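Local coordinates for protein Rna-directed RNA polymerase (PDB 3ZED) that probably catalyses template-directed RNA synthesis from ribonucleoside triphosphates for a birnavirus, occurring both free and covalently linked to the genomic RNA, at residues R272-A277 with A285-T290; G364-M369 with M571-P576; A122-L127 with A588-L593; D139-P144 with P548-G553; L80-E85 with I225-D230. One frame throughout, in Å; residues are numbered along the deposited sequence.

Contact 1. Residues R272-A277 with A285-T290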
# COMPACT_ATOMS: atom_id res chain seq x y z
N ARG B 272 18.79 7.19 17.70
CA ARG B 272 19.70 7.35 18.85
C ARG B 272 19.63 8.77 19.40
O ARG B 272 19.54 8.94 20.62
CB ARG B 272 21.14 6.99 18.44
CG ARG B 272 22.25 7.39 19.44
CD ARG B 272 23.58 6.71 19.15
NE ARG B 272 23.93 6.76 17.73
CZ ARG B 272 24.06 5.69 16.95
NH1 ARG B 272 23.91 4.47 17.45
NH2 ARG B 272 24.36 5.83 15.66
N ASP B 273 19.66 9.79 18.51
CA ASP B 273 19.59 11.20 18.89
C ASP B 273 18.24 11.55 19.48
O ASP B 273 18.18 12.36 20.39
CB ASP B 273 19.89 12.14 17.71
CG ASP B 273 21.36 12.34 17.38
OD1 ASP B 273 22.21 11.61 17.94
OD2 ASP B 273 21.65 13.22 16.54
N LEU B 274 17.16 10.92 18.97
CA LEU B 274 15.80 11.12 19.47
C LEU B 274 15.69 10.53 20.90
O LEU B 274 15.22 11.22 21.80
CB LEU B 274 14.80 10.47 18.51
CG LEU B 274 13.29 10.71 18.74
CD1 LEU B 274 12.93 12.21 18.68
CD2 LEU B 274 12.48 9.94 17.70
N GLY B 275 16.15 9.29 21.08
CA GLY B 275 16.12 8.61 22.37
C GLY B 275 16.88 9.32 23.46
O GLY B 275 16.40 9.39 24.60
N ARG B 276 18.05 9.88 23.11
CA ARG B 276 18.90 10.63 24.03
C ARG B 276 18.26 11.96 24.40
O ARG B 276 18.19 12.29 25.58
CB ARG B 276 20.29 10.86 23.43
CG ARG B 276 21.33 9.88 23.94
CD ARG B 276 22.03 9.16 22.82
NE ARG B 276 23.03 9.99 22.13
CZ ARG B 276 24.28 9.60 21.87
NH1 ARG B 276 24.70 8.40 22.25
NH2 ARG B 276 25.11 10.42 21.25
N ALA B 277 17.78 12.71 23.38
CA ALA B 277 17.13 14.01 23.54
C ALA B 277 15.89 13.94 24.43
O ALA B 277 15.69 14.84 25.24
CB ALA B 277 16.76 14.57 22.18
N ALA B 285 13.51 21.12 23.86
CA ALA B 285 14.53 21.73 23.00
C ALA B 285 15.34 20.66 22.26
O ALA B 285 15.65 20.83 21.09
CB ALA B 285 15.46 22.62 23.81
N GLY B 286 15.65 19.56 22.96
CA GLY B 286 16.43 18.44 22.45
C GLY B 286 15.74 17.70 21.33
O GLY B 286 16.34 17.49 20.28
N VAL B 287 14.47 17.28 21.56
CA VAL B 287 13.67 16.53 20.57
C VAL B 287 13.41 17.42 19.35
O VAL B 287 13.61 16.96 18.22
CB VAL B 287 12.37 15.96 21.20
CG1 VAL B 287 11.35 15.53 20.14
CG2 VAL B 287 12.68 14.79 22.14
N LYS B 288 13.05 18.70 19.58
CA LYS B 288 12.79 19.67 18.51
C LYS B 288 14.04 19.92 17.64
O LYS B 288 13.89 20.04 16.41
CB LYS B 288 12.25 20.99 19.08
CG LYS B 288 10.74 20.96 19.28
CD LYS B 288 10.19 22.32 19.68
CE LYS B 288 8.68 22.34 19.76
NZ LYS B 288 8.06 22.81 18.50
N LYS B 289 15.25 19.97 18.26
CA LYS B 289 16.54 20.16 17.57
C LYS B 289 16.83 18.97 16.65
O LYS B 289 17.16 19.19 15.48
CB LYS B 289 17.70 20.36 18.57
CG LYS B 289 19.00 20.82 17.91
CD LYS B 289 20.22 20.61 18.80
CE LYS B 289 21.35 19.85 18.12
NZ LYS B 289 21.94 20.61 16.98
N THR B 290 16.68 17.72 17.16
CA THR B 290 16.88 16.49 16.39
C THR B 290 15.93 16.45 15.17
O THR B 290 16.38 16.19 14.06
CB THR B 290 16.68 15.26 17.29
OG1 THR B 290 17.66 15.30 18.33
CG2 THR B 290 16.77 13.92 16.53

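Contact 2. Residues G364-M369 with M571-P576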
# COMPACT_ATOMS: atom_id res chain seq x y z
N GLY B 364 -9.60 -18.99 -3.99
CA GLY B 364 -9.92 -17.77 -3.22
C GLY B 364 -11.26 -17.13 -3.59
O GLY B 364 -12.08 -16.84 -2.71
N MET B 365 -11.49 -16.92 -4.90
CA MET B 365 -12.74 -16.37 -5.42
C MET B 365 -13.95 -17.31 -5.08
O MET B 365 -14.99 -16.82 -4.63
CB MET B 365 -12.65 -16.10 -6.93
CG MET B 365 -13.92 -15.45 -7.50
SD MET B 365 -14.29 -13.86 -6.74
CE MET B 365 -13.31 -12.80 -7.74
N ASP B 366 -13.78 -18.64 -5.23
CA ASP B 366 -14.86 -19.54 -4.88
C ASP B 366 -15.19 -19.48 -3.38
O ASP B 366 -16.38 -19.53 -3.04
CB ASP B 366 -14.58 -20.99 -5.30
CG ASP B 366 -15.85 -21.84 -5.23
OD1 ASP B 366 -16.86 -21.46 -5.88
OD2 ASP B 366 -15.85 -22.84 -4.49
N ARG B 367 -14.17 -19.31 -2.50
CA ARG B 367 -14.37 -19.14 -1.04
C ARG B 367 -15.22 -17.89 -0.76
O ARG B 367 -16.15 -17.94 0.04
CB ARG B 367 -13.03 -19.06 -0.28
CG ARG B 367 -12.30 -20.39 -0.23
CD ARG B 367 -11.16 -20.35 0.76
NE ARG B 367 -10.62 -21.68 1.02
CZ ARG B 367 -10.00 -22.04 2.14
NH1 ARG B 367 -9.86 -21.18 3.14
NH2 ARG B 367 -9.54 -23.28 2.28
N ILE B 368 -14.93 -16.78 -1.47
CA ILE B 368 -15.67 -15.51 -1.38
C ILE B 368 -17.12 -15.74 -1.84
O ILE B 368 -18.05 -15.34 -1.13
CB ILE B 368 -14.97 -14.40 -2.22
CG1 ILE B 368 -13.63 -13.96 -1.58
CG2 ILE B 368 -15.91 -13.19 -2.52
CD1 ILE B 368 -13.71 -13.19 -0.32
N MET B 369 -17.31 -16.41 -3.01
CA MET B 369 -18.66 -16.69 -3.55
C MET B 369 -19.48 -17.59 -2.61
O MET B 369 -20.68 -17.36 -2.47
CB MET B 369 -18.58 -17.28 -4.95
CG MET B 369 -18.08 -16.27 -5.99
SD MET B 369 -19.07 -14.74 -6.15
CE MET B 369 -20.65 -15.41 -6.69
N MET B 571 -14.66 -27.38 -13.13
CA MET B 571 -14.17 -27.32 -11.76
C MET B 571 -15.29 -27.21 -10.74
O MET B 571 -15.06 -27.48 -9.56
CB MET B 571 -13.19 -26.16 -11.60
CG MET B 571 -11.96 -26.33 -12.46
SD MET B 571 -10.69 -25.14 -12.04
CE MET B 571 -9.95 -25.97 -10.59
N GLU B 572 -16.52 -26.86 -11.20
CA GLU B 572 -17.75 -26.72 -10.39
C GLU B 572 -17.54 -25.67 -9.30
O GLU B 572 -17.85 -25.88 -8.13
CB GLU B 572 -18.22 -28.05 -9.81
CG GLU B 572 -18.90 -28.95 -10.82
CD GLU B 572 -19.50 -30.17 -10.16
OE1 GLU B 572 -20.65 -30.05 -9.68
OE2 GLU B 572 -18.79 -31.19 -10.02
N MET B 573 -17.00 -24.54 -9.72
CA MET B 573 -16.71 -23.43 -8.84
C MET B 573 -16.58 -22.16 -9.62
O MET B 573 -16.45 -22.17 -10.86
CB MET B 573 -15.44 -23.69 -8.01
CG MET B 573 -14.17 -23.89 -8.83
SD MET B 573 -12.86 -24.67 -7.82
CE MET B 573 -12.00 -23.23 -7.34
N PHE B 574 -16.62 -21.05 -8.88
CA PHE B 574 -16.36 -19.73 -9.43
C PHE B 574 -14.86 -19.53 -9.48
O PHE B 574 -14.13 -19.95 -8.56
CB PHE B 574 -17.03 -18.63 -8.61
CG PHE B 574 -18.52 -18.58 -8.82
CD1 PHE B 574 -19.07 -17.81 -9.83
CD2 PHE B 574 -19.37 -19.30 -7.99
CE1 PHE B 574 -20.46 -17.76 -10.01
CE2 PHE B 574 -20.76 -19.26 -8.19
CZ PHE B 574 -21.29 -18.50 -9.20
N VAL B 575 -14.39 -18.92 -10.56
CA VAL B 575 -12.97 -18.63 -10.79
C VAL B 575 -12.84 -17.12 -11.08
O VAL B 575 -13.79 -16.52 -11.58
CB VAL B 575 -12.36 -19.51 -11.90
CG1 VAL B 575 -12.40 -20.98 -11.52
CG2 VAL B 575 -13.05 -19.28 -13.25
N PRO B 576 -11.69 -16.47 -10.79
CA PRO B 576 -11.59 -15.04 -11.10
C PRO B 576 -11.23 -14.76 -12.56
O PRO B 576 -10.48 -15.50 -13.20
CB PRO B 576 -10.47 -14.56 -10.18
CG PRO B 576 -9.56 -15.75 -10.05
CD PRO B 576 -10.44 -16.97 -10.16
O HOH W 1 -11.79 -19.71 -7.08
O HOH W 2 -19.19 -23.88 -6.06

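Contact 3. Residues A122-L127 with A588-L593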
# COMPACT_ATOMS: atom_id res chain seq x y z
N ALA B 122 3.74 3.18 -25.72
CA ALA B 122 3.22 2.88 -27.05
C ALA B 122 2.03 1.90 -26.95
O ALA B 122 2.13 0.91 -26.24
CB ALA B 122 4.31 2.31 -27.93
N PRO B 123 0.88 2.19 -27.59
CA PRO B 123 -0.25 1.26 -27.53
C PRO B 123 0.06 -0.01 -28.32
O PRO B 123 0.86 0.04 -29.27
CB PRO B 123 -1.39 2.05 -28.19
CG PRO B 123 -0.72 2.99 -29.09
CD PRO B 123 0.58 3.35 -28.45
N ASP B 124 -0.56 -1.14 -27.96
CA ASP B 124 -0.33 -2.39 -28.70
C ASP B 124 -1.19 -2.41 -29.99
O ASP B 124 -2.24 -3.05 -30.06
CB ASP B 124 -0.58 -3.63 -27.83
CG ASP B 124 -0.00 -4.90 -28.41
OD1 ASP B 124 0.36 -4.90 -29.61
OD2 ASP B 124 0.05 -5.89 -27.69
N ILE B 125 -0.68 -1.73 -31.02
CA ILE B 125 -1.23 -1.57 -32.36
C ILE B 125 -1.19 -2.91 -33.13
O ILE B 125 -2.07 -3.16 -33.97
CB ILE B 125 -0.43 -0.43 -33.08
CG1 ILE B 125 -0.79 0.95 -32.49
CG2 ILE B 125 -0.55 -0.42 -34.60
CD1 ILE B 125 -2.28 1.18 -32.10
N THR B 126 -0.19 -3.77 -32.83
CA THR B 126 -0.07 -5.10 -33.44
C THR B 126 -1.30 -5.92 -33.00
O THR B 126 -1.96 -6.50 -33.86
CB THR B 126 1.28 -5.77 -33.11
OG1 THR B 126 2.32 -4.84 -33.43
CG2 THR B 126 1.51 -7.04 -33.91
N LEU B 127 -1.65 -5.89 -31.69
CA LEU B 127 -2.81 -6.59 -31.15
C LEU B 127 -4.11 -6.04 -31.77
O LEU B 127 -4.98 -6.84 -32.15
CB LEU B 127 -2.85 -6.53 -29.61
CG LEU B 127 -4.04 -7.20 -28.89
CD1 LEU B 127 -4.10 -8.71 -29.16
CD2 LEU B 127 -3.99 -6.94 -27.42
N ALA B 588 -4.66 -2.70 -24.35
CA ALA B 588 -4.44 -1.52 -25.19
C ALA B 588 -3.06 -0.88 -24.91
O ALA B 588 -2.33 -0.55 -25.85
CB ALA B 588 -5.54 -0.49 -24.96
N TYR B 589 -2.71 -0.71 -23.62
CA TYR B 589 -1.45 -0.10 -23.19
C TYR B 589 -0.67 -1.02 -22.25
O TYR B 589 -0.69 -0.81 -21.04
CB TYR B 589 -1.71 1.25 -22.52
CG TYR B 589 -1.99 2.33 -23.54
CD1 TYR B 589 -0.95 3.01 -24.17
CD2 TYR B 589 -3.29 2.65 -23.92
CE1 TYR B 589 -1.20 3.97 -25.15
CE2 TYR B 589 -3.55 3.60 -24.89
CZ TYR B 589 -2.50 4.26 -25.51
OH TYR B 589 -2.77 5.19 -26.48
N PRO B 590 0.07 -2.02 -22.79
CA PRO B 590 0.86 -2.90 -21.90
C PRO B 590 2.01 -2.15 -21.26
O PRO B 590 2.57 -1.23 -21.87
CB PRO B 590 1.37 -4.00 -22.83
CG PRO B 590 1.30 -3.43 -24.22
CD PRO B 590 0.21 -2.40 -24.22
N LYS B 591 2.34 -2.50 -20.00
CA LYS B 591 3.53 -1.97 -19.34
C LYS B 591 4.69 -2.76 -19.92
O LYS B 591 4.55 -3.98 -20.11
CB LYS B 591 3.49 -2.11 -17.80
CG LYS B 591 2.40 -1.33 -17.10
CD LYS B 591 2.53 -1.45 -15.60
CE LYS B 591 1.38 -0.75 -14.89
NZ LYS B 591 1.63 -0.59 -13.43
N GLY B 592 5.79 -2.09 -20.23
CA GLY B 592 6.98 -2.77 -20.73
C GLY B 592 7.85 -3.25 -19.58
O GLY B 592 7.41 -3.25 -18.42
N LEU B 593 9.09 -3.64 -19.88
CA LEU B 593 10.07 -4.00 -18.85
C LEU B 593 10.54 -2.71 -18.18
O LEU B 593 11.25 -1.93 -18.82
CB LEU B 593 11.28 -4.76 -19.44
CG LEU B 593 11.14 -6.25 -19.71
CD1 LEU B 593 12.38 -6.77 -20.38
CD2 LEU B 593 10.90 -7.02 -18.42
O HOH W 3 2.17 1.07 -23.30

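Contact 4. Residues D139-P144 with P548-G553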
# COMPACT_ATOMS: atom_id res chain seq x y z
N ASP B 139 -17.46 -15.14 -36.17
CA ASP B 139 -18.69 -14.54 -35.67
C ASP B 139 -18.81 -14.84 -34.16
O ASP B 139 -19.62 -15.65 -33.71
CB ASP B 139 -19.95 -14.99 -36.45
CG ASP B 139 -21.27 -14.34 -36.00
OD1 ASP B 139 -21.21 -13.31 -35.25
OD2 ASP B 139 -22.35 -14.87 -36.36
N PHE B 140 -17.99 -14.17 -33.39
CA PHE B 140 -18.03 -14.16 -31.93
C PHE B 140 -19.05 -13.11 -31.50
O PHE B 140 -18.86 -11.94 -31.85
CB PHE B 140 -16.64 -13.84 -31.34
CG PHE B 140 -15.53 -14.84 -31.59
CD1 PHE B 140 -15.73 -16.20 -31.40
CD2 PHE B 140 -14.25 -14.40 -31.93
CE1 PHE B 140 -14.69 -17.11 -31.56
CE2 PHE B 140 -13.21 -15.32 -32.10
CZ PHE B 140 -13.43 -16.67 -31.90
N PRO B 141 -20.13 -13.46 -30.75
CA PRO B 141 -21.14 -12.43 -30.36
C PRO B 141 -20.57 -11.21 -29.60
O PRO B 141 -21.08 -10.11 -29.79
CB PRO B 141 -22.14 -13.21 -29.48
CG PRO B 141 -21.99 -14.66 -29.93
CD PRO B 141 -20.54 -14.82 -30.33
N THR B 142 -19.52 -11.39 -28.78
CA THR B 142 -18.88 -10.30 -28.02
C THR B 142 -17.67 -9.70 -28.76
O THR B 142 -17.10 -8.71 -28.28
CB THR B 142 -18.46 -10.77 -26.62
OG1 THR B 142 -17.57 -11.87 -26.74
CG2 THR B 142 -19.65 -11.14 -25.73
N GLY B 143 -17.28 -10.31 -29.89
CA GLY B 143 -16.16 -9.85 -30.72
C GLY B 143 -16.21 -8.37 -31.09
O GLY B 143 -15.24 -7.64 -30.83
N PRO B 144 -17.33 -7.85 -31.67
CA PRO B 144 -17.35 -6.42 -32.06
C PRO B 144 -17.15 -5.46 -30.88
O PRO B 144 -16.41 -4.49 -31.01
CB PRO B 144 -18.73 -6.26 -32.72
CG PRO B 144 -19.08 -7.65 -33.21
CD PRO B 144 -18.56 -8.55 -32.12
N PRO B 548 -11.42 -20.64 -26.19
CA PRO B 548 -12.33 -19.78 -25.43
C PRO B 548 -13.78 -20.18 -25.72
O PRO B 548 -14.01 -20.79 -26.77
CB PRO B 548 -12.02 -18.38 -25.98
CG PRO B 548 -11.58 -18.64 -27.41
CD PRO B 548 -10.78 -19.90 -27.31
N PRO B 549 -14.78 -19.89 -24.86
CA PRO B 549 -16.16 -20.22 -25.25
C PRO B 549 -16.59 -19.32 -26.41
O PRO B 549 -16.09 -18.20 -26.54
CB PRO B 549 -16.95 -19.92 -23.98
CG PRO B 549 -16.18 -18.82 -23.31
CD PRO B 549 -14.73 -19.15 -23.58
N ILE B 550 -17.50 -19.79 -27.26
CA ILE B 550 -18.02 -18.97 -28.37
C ILE B 550 -18.85 -17.85 -27.74
O ILE B 550 -18.68 -16.68 -28.09
CB ILE B 550 -18.82 -19.84 -29.39
CG1 ILE B 550 -17.86 -20.86 -30.05
CG2 ILE B 550 -19.51 -18.94 -30.44
CD1 ILE B 550 -18.45 -22.11 -30.52
N ARG B 551 -19.66 -18.20 -26.74
CA ARG B 551 -20.49 -17.26 -25.98
C ARG B 551 -20.17 -17.39 -24.46
O ARG B 551 -20.65 -18.32 -23.80
CB ARG B 551 -21.99 -17.52 -26.28
CG ARG B 551 -22.92 -16.40 -25.85
CD ARG B 551 -24.37 -16.78 -26.09
NE ARG B 551 -24.66 -17.02 -27.51
CZ ARG B 551 -25.11 -16.09 -28.35
NH1 ARG B 551 -25.31 -14.85 -27.94
NH2 ARG B 551 -25.35 -16.41 -29.62
N PRO B 552 -19.32 -16.48 -23.93
CA PRO B 552 -19.01 -16.51 -22.48
C PRO B 552 -20.27 -16.38 -21.60
O PRO B 552 -21.26 -15.75 -21.99
CB PRO B 552 -18.12 -15.26 -22.26
CG PRO B 552 -17.65 -14.89 -23.60
CD PRO B 552 -18.66 -15.34 -24.59
N GLY B 553 -20.19 -16.97 -20.42
CA GLY B 553 -21.26 -16.88 -19.44
C GLY B 553 -21.26 -15.53 -18.75
O GLY B 553 -20.29 -14.77 -18.86
O HOH W 4 -18.57 -13.90 -28.06

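Contact 5. Residues L80-E85 with I225-D230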
# COMPACT_ATOMS: atom_id res chain seq x y z
N LEU B 80 29.94 -3.25 11.67
CA LEU B 80 29.83 -3.86 10.35
C LEU B 80 31.13 -3.74 9.53
O LEU B 80 31.08 -3.67 8.30
CB LEU B 80 28.65 -3.23 9.57
CG LEU B 80 27.26 -3.23 10.22
CD1 LEU B 80 26.29 -2.47 9.37
CD2 LEU B 80 26.73 -4.65 10.43
N ARG B 81 32.30 -3.76 10.21
CA ARG B 81 33.61 -3.68 9.55
C ARG B 81 33.86 -4.91 8.65
O ARG B 81 34.49 -4.79 7.59
CB ARG B 81 34.73 -3.56 10.59
N GLN B 82 33.33 -6.06 9.06
CA GLN B 82 33.41 -7.33 8.35
C GLN B 82 32.57 -7.30 7.06
O GLN B 82 32.94 -7.94 6.08
CB GLN B 82 32.96 -8.47 9.28
CG GLN B 82 33.00 -9.87 8.70
CD GLN B 82 34.30 -10.58 8.91
OE1 GLN B 82 34.47 -11.35 9.88
NE2 GLN B 82 35.12 -10.55 7.87
N MET B 83 31.46 -6.54 7.06
CA MET B 83 30.57 -6.39 5.90
C MET B 83 31.22 -5.54 4.80
O MET B 83 30.88 -5.69 3.62
CB MET B 83 29.23 -5.77 6.32
CG MET B 83 28.10 -6.75 6.33
SD MET B 83 26.52 -5.97 6.70
CE MET B 83 25.94 -5.63 5.06
N VAL B 84 32.14 -4.64 5.20
CA VAL B 84 32.86 -3.75 4.29
C VAL B 84 33.94 -4.56 3.54
O VAL B 84 33.94 -4.56 2.31
CB VAL B 84 33.45 -2.51 5.04
CG1 VAL B 84 34.31 -1.65 4.12
CG2 VAL B 84 32.35 -1.67 5.68
N GLU B 85 34.82 -5.27 4.29
CA GLU B 85 35.92 -6.07 3.76
C GLU B 85 35.44 -7.29 2.92
O GLU B 85 36.21 -7.78 2.09
CB GLU B 85 36.89 -6.52 4.87
CG GLU B 85 36.31 -7.42 5.96
CD GLU B 85 37.30 -7.78 7.05
OE1 GLU B 85 38.15 -8.67 6.82
OE2 GLU B 85 37.23 -7.16 8.14
N ILE B 225 21.61 -6.40 11.97
CA ILE B 225 22.45 -7.13 11.04
C ILE B 225 23.42 -7.96 11.86
O ILE B 225 24.20 -7.44 12.65
CB ILE B 225 23.21 -6.25 10.00
CG1 ILE B 225 22.26 -5.43 9.12
CG2 ILE B 225 24.14 -7.14 9.13
CD1 ILE B 225 22.89 -4.17 8.62
N ASN B 226 23.35 -9.26 11.65
CA ASN B 226 24.23 -10.20 12.30
C ASN B 226 25.13 -10.79 11.21
O ASN B 226 24.71 -11.73 10.54
CB ASN B 226 23.39 -11.26 13.06
CG ASN B 226 24.14 -12.42 13.67
OD1 ASN B 226 25.38 -12.43 13.82
ND2 ASN B 226 23.38 -13.43 14.07
N TYR B 227 26.32 -10.18 10.99
CA TYR B 227 27.26 -10.64 9.96
C TYR B 227 28.64 -10.96 10.54
O TYR B 227 29.21 -10.17 11.29
CB TYR B 227 27.41 -9.61 8.81
CG TYR B 227 28.13 -10.16 7.59
CD1 TYR B 227 27.46 -10.92 6.64
CD2 TYR B 227 29.50 -9.95 7.41
CE1 TYR B 227 28.13 -11.45 5.53
CE2 TYR B 227 30.18 -10.48 6.31
CZ TYR B 227 29.48 -11.22 5.37
OH TYR B 227 30.13 -11.75 4.28
N THR B 228 29.18 -12.14 10.16
CA THR B 228 30.53 -12.63 10.51
C THR B 228 31.17 -13.35 9.31
O THR B 228 32.39 -13.34 9.17
CB THR B 228 30.52 -13.60 11.73
OG1 THR B 228 29.68 -14.72 11.45
CG2 THR B 228 30.11 -12.93 13.03
N GLY B 229 30.33 -13.99 8.51
CA GLY B 229 30.74 -14.77 7.35
C GLY B 229 30.03 -16.11 7.32
O GLY B 229 29.64 -16.59 6.25
N ASP B 230 29.83 -16.71 8.51
CA ASP B 230 29.21 -18.02 8.71
C ASP B 230 27.74 -18.02 8.27
O ASP B 230 26.90 -17.48 8.97
CB ASP B 230 29.36 -18.45 10.19
CG ASP B 230 28.92 -19.85 10.57
OD1 ASP B 230 28.49 -20.61 9.66
OD2 ASP B 230 28.99 -20.20 11.76

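Contact 1. Residues R272-A277 with A285-T290
Ala277 and Gly286 bring two successive helices together in a helical hairpin: their CA atoms lie 4.6 Å apart, and the short axes approach to 8.5 Å in a nearly antiparallel course of 165°. Van der Waals packing does the joining. The Ala277 methyl, CB, rests on the Gly286 backbone, 3.4 Å from its carbonyl carbon C, and the glycine has no side chain to hold it off, so a small residue faces a bare backbone where the helices are close. Val287 adds its two branches separately. CG2 lies 4.1 Å from Ala277 CB, while CG1, anti to the backbone N (chi1 164°), reaches CD1 of Leu274 at 4.0 Å. One turn further along, the Thr290 methyl CG2 sits 3.8 Å from Asp273 CB and also approaches the backbone N of Leu274. The polar side of this threonine is turned back into its own helix, where OG1 donates to Gly286 O at 3.2 Å. That oxygen is gripped by two bonds, from Thr290 OG1 and from its backbone N, which come from opposite faces of the carbonyl plane. The hairpin belongs to helices 260-278 and 283-293. Leu274 continues the apolar seam onto Phe443 and Val447 of helix 438-452, Val287 reaches Val737 in a loop, and Thr290 also touches Phe270, about one turn before Asp273 in helix 260-278.

Contact 2. Residues G364-M369 with M571-P576
The start of helix 364-377, in palm-family sequence, is joined to the edge strand of a three-stranded antiparallel sheet, in thumb-family sequence, by an aspartate-to-backbone bond and a Met-aromatic contact; where the strand begins, Glu572 and Met573 both face Ser568 in a G1 beta bulge. The short axes of helix 364-369 and strand 573-576 come within 6.5 Å at 125°. Asp366 makes the polar link: its OD1 accepts from Phe574 N at 3.0 Å in a nearly straight bond (167°), with the donor well above the carboxylate plane. Having CG anti to the backbone N carries the carboxylate over the strand, where Met573 CB packs 3.4 Å from Asp366 CG. One water bridges Asp366 N and Phe574 O, so Asp366 engages Phe574 N directly through its carboxylate and Phe574 O through water from its backbone N. A second water joins Glu572 O to Asp366 OD1, the latter only weakly. Met369, one turn on, bends at both chi2 and chi3 and brings its methyl CE over the centre of the Phe574 ring, 4.0 Å from the centroid; SD stands farther above the same face. The thioether chain crosses the phenylalanine at about a right angle, and CG packs 3.7 Å from Phe574 CB. Met365 slides past Pro576, with CB 4.0 Å from the proline CD. Around this buried join, Phe574 meets Tyr567 of strand 563-568 edge-to-face and packs on Ile528, Ala531 and Val532 of helix 524-533, while Met365 and Met369 spread over strands 556-560 and 563-568.

Contact 3. Residues A122-L127 with A588-L593
The N-cap of helix 125-137 meets the C-terminal end of helix 580-588, one backbone bond joining the two ends. Asp124 N donates to Ala588 O at 2.8 Å, and the same carbonyl oxygen also receives a close CA-H...O approach from Pro123 CA at 3.2 Å. Beside it the Pro123 ring lies against Tyr589: CB stands over one face of the phenol, 4.0 Å from its centroid and 28° off the normal, a CH-pi contact in which both side chains point the same way. The tyrosine is the residue at which the chain leaves helical geometry, while Asp124 forms the centre of an inverse gamma turn and caps the helix it precedes. With CG anti to the backbone N (chi1 -164°), the aspartate folds back to let OD1 accept from Leu127 N at 3.1 Å, the donor lying far above the carboxylate plane. Its OD2 is hydrogen-bonded to Tyr613 OH of helix 604-621. Tyr589 OH is hydrogen-bonded to Ile154 O of helix 143-156. Pro590 completes the packing with CD 3.9 Å from Asp124 CB, and a water donates to both Ala122 O and Pro590 O.

Contact 4. Residues D139-P144 with P548-G553
A type I beta turn from Phe140 to Gly143, closed by Gly143 N donating to Phe140 O at 3.0 Å, faces the irregular segment 548-553, with Phe140 and Ile550 CA atoms 6.0 Å apart. Pro141, at the second position of the turn, touches both Ile550 and Arg551. Its CG lies over one face of the Arg551 guanidinium, 3.8 Å from CZ and offset toward the rim, so the proline ring packs on the flat cation and crosses the arginine at about a right angle. Arg551 gets there by starting with CG anti to the backbone N (chi1 -165°) and bending at chi3. The neighbouring ring atom, Pro141 CD, approaches Ile550 O at 3.5 Å and Ile550 CG2 at 4.2 Å. A water supplies the polar tie, accepting from Thr142 N and donating to Ile550 O, both at 2.8 Å. Thr142 OG1 lies 4.2 Å from Pro552 CD, a looser touch. The turn leads into helix 143-156, and the opposing loop runs between helix 524-533 and strand 556-560; both sides pack on helix 625-645, Phe140 on its Pro625 and Thr629, and Pro552 also on Pro625.

Contact 5. Residues L80-E85 with I225-D230
Met83 fills the hollow between Ile225 and Tyr227, where the short helix 81-85 packs on the end of a two-stranded antiparallel ribbon and the loop that follows it. Two parts of the thioether chain serve two neighbours. CG settles over one face of the Tyr227 ring, 4.0 Å from the centroid and 30° off the normal, while SD lies 3.6 Å from Ile225 CG2. The sulfur also stands obliquely to the phenol, giving a Met-aromatic contact. Ile225 CG2, placed anti to its own backbone N, is thus a bump shared by two partners, the second being the leucine at position 80: Leu80 CD2 lies 3.8 Å from Ile225 CG2. The other leucine branch, CD1, meets Ile225 CD1, and the two side chains cross at about a right angle. Both also touch Leu264 of helix 260-278, which extends the apolar patch. Tyr227 has its hydroxyl hydrogen-bonded to Asp86 OD2, just beyond the helix, and this bond probably helps to hold the ring beside Met83. The amide end of Gln82 is doubtfully placed, with OE1 close to another acceptor, Thr228 O, and NE2 only weakly bonded to Asp86 OD1. Its aliphatic part is clearer: Gln82 CG comes at the ring's edge, 3.7 Å from Tyr227 CD2.

From the N terminus, contact 5 opens first, at 80-85, and closes at 225-230. Before it closes, contacts 3 and 4 open at 122-127 and 139-144, so both cross it. Contact 1 is a short hairpin, 272-277 with 285-290, lying in series after contact 5 and within the long spans of contacts 3 and 4. Contact 2 opens at 364-369; contact 4 closes at 548-553 before contact 2 does at 571-576, so these two cross, while contact 3 closes last and encloses contacts 1, 2 and 4. Contacts 2, 3 and 4 join palm-family to thumb-family sequence. Contacts 1 and 5 stay within the palm range; contact 1 lies across the chain's centre from contacts 2, 3 and 4.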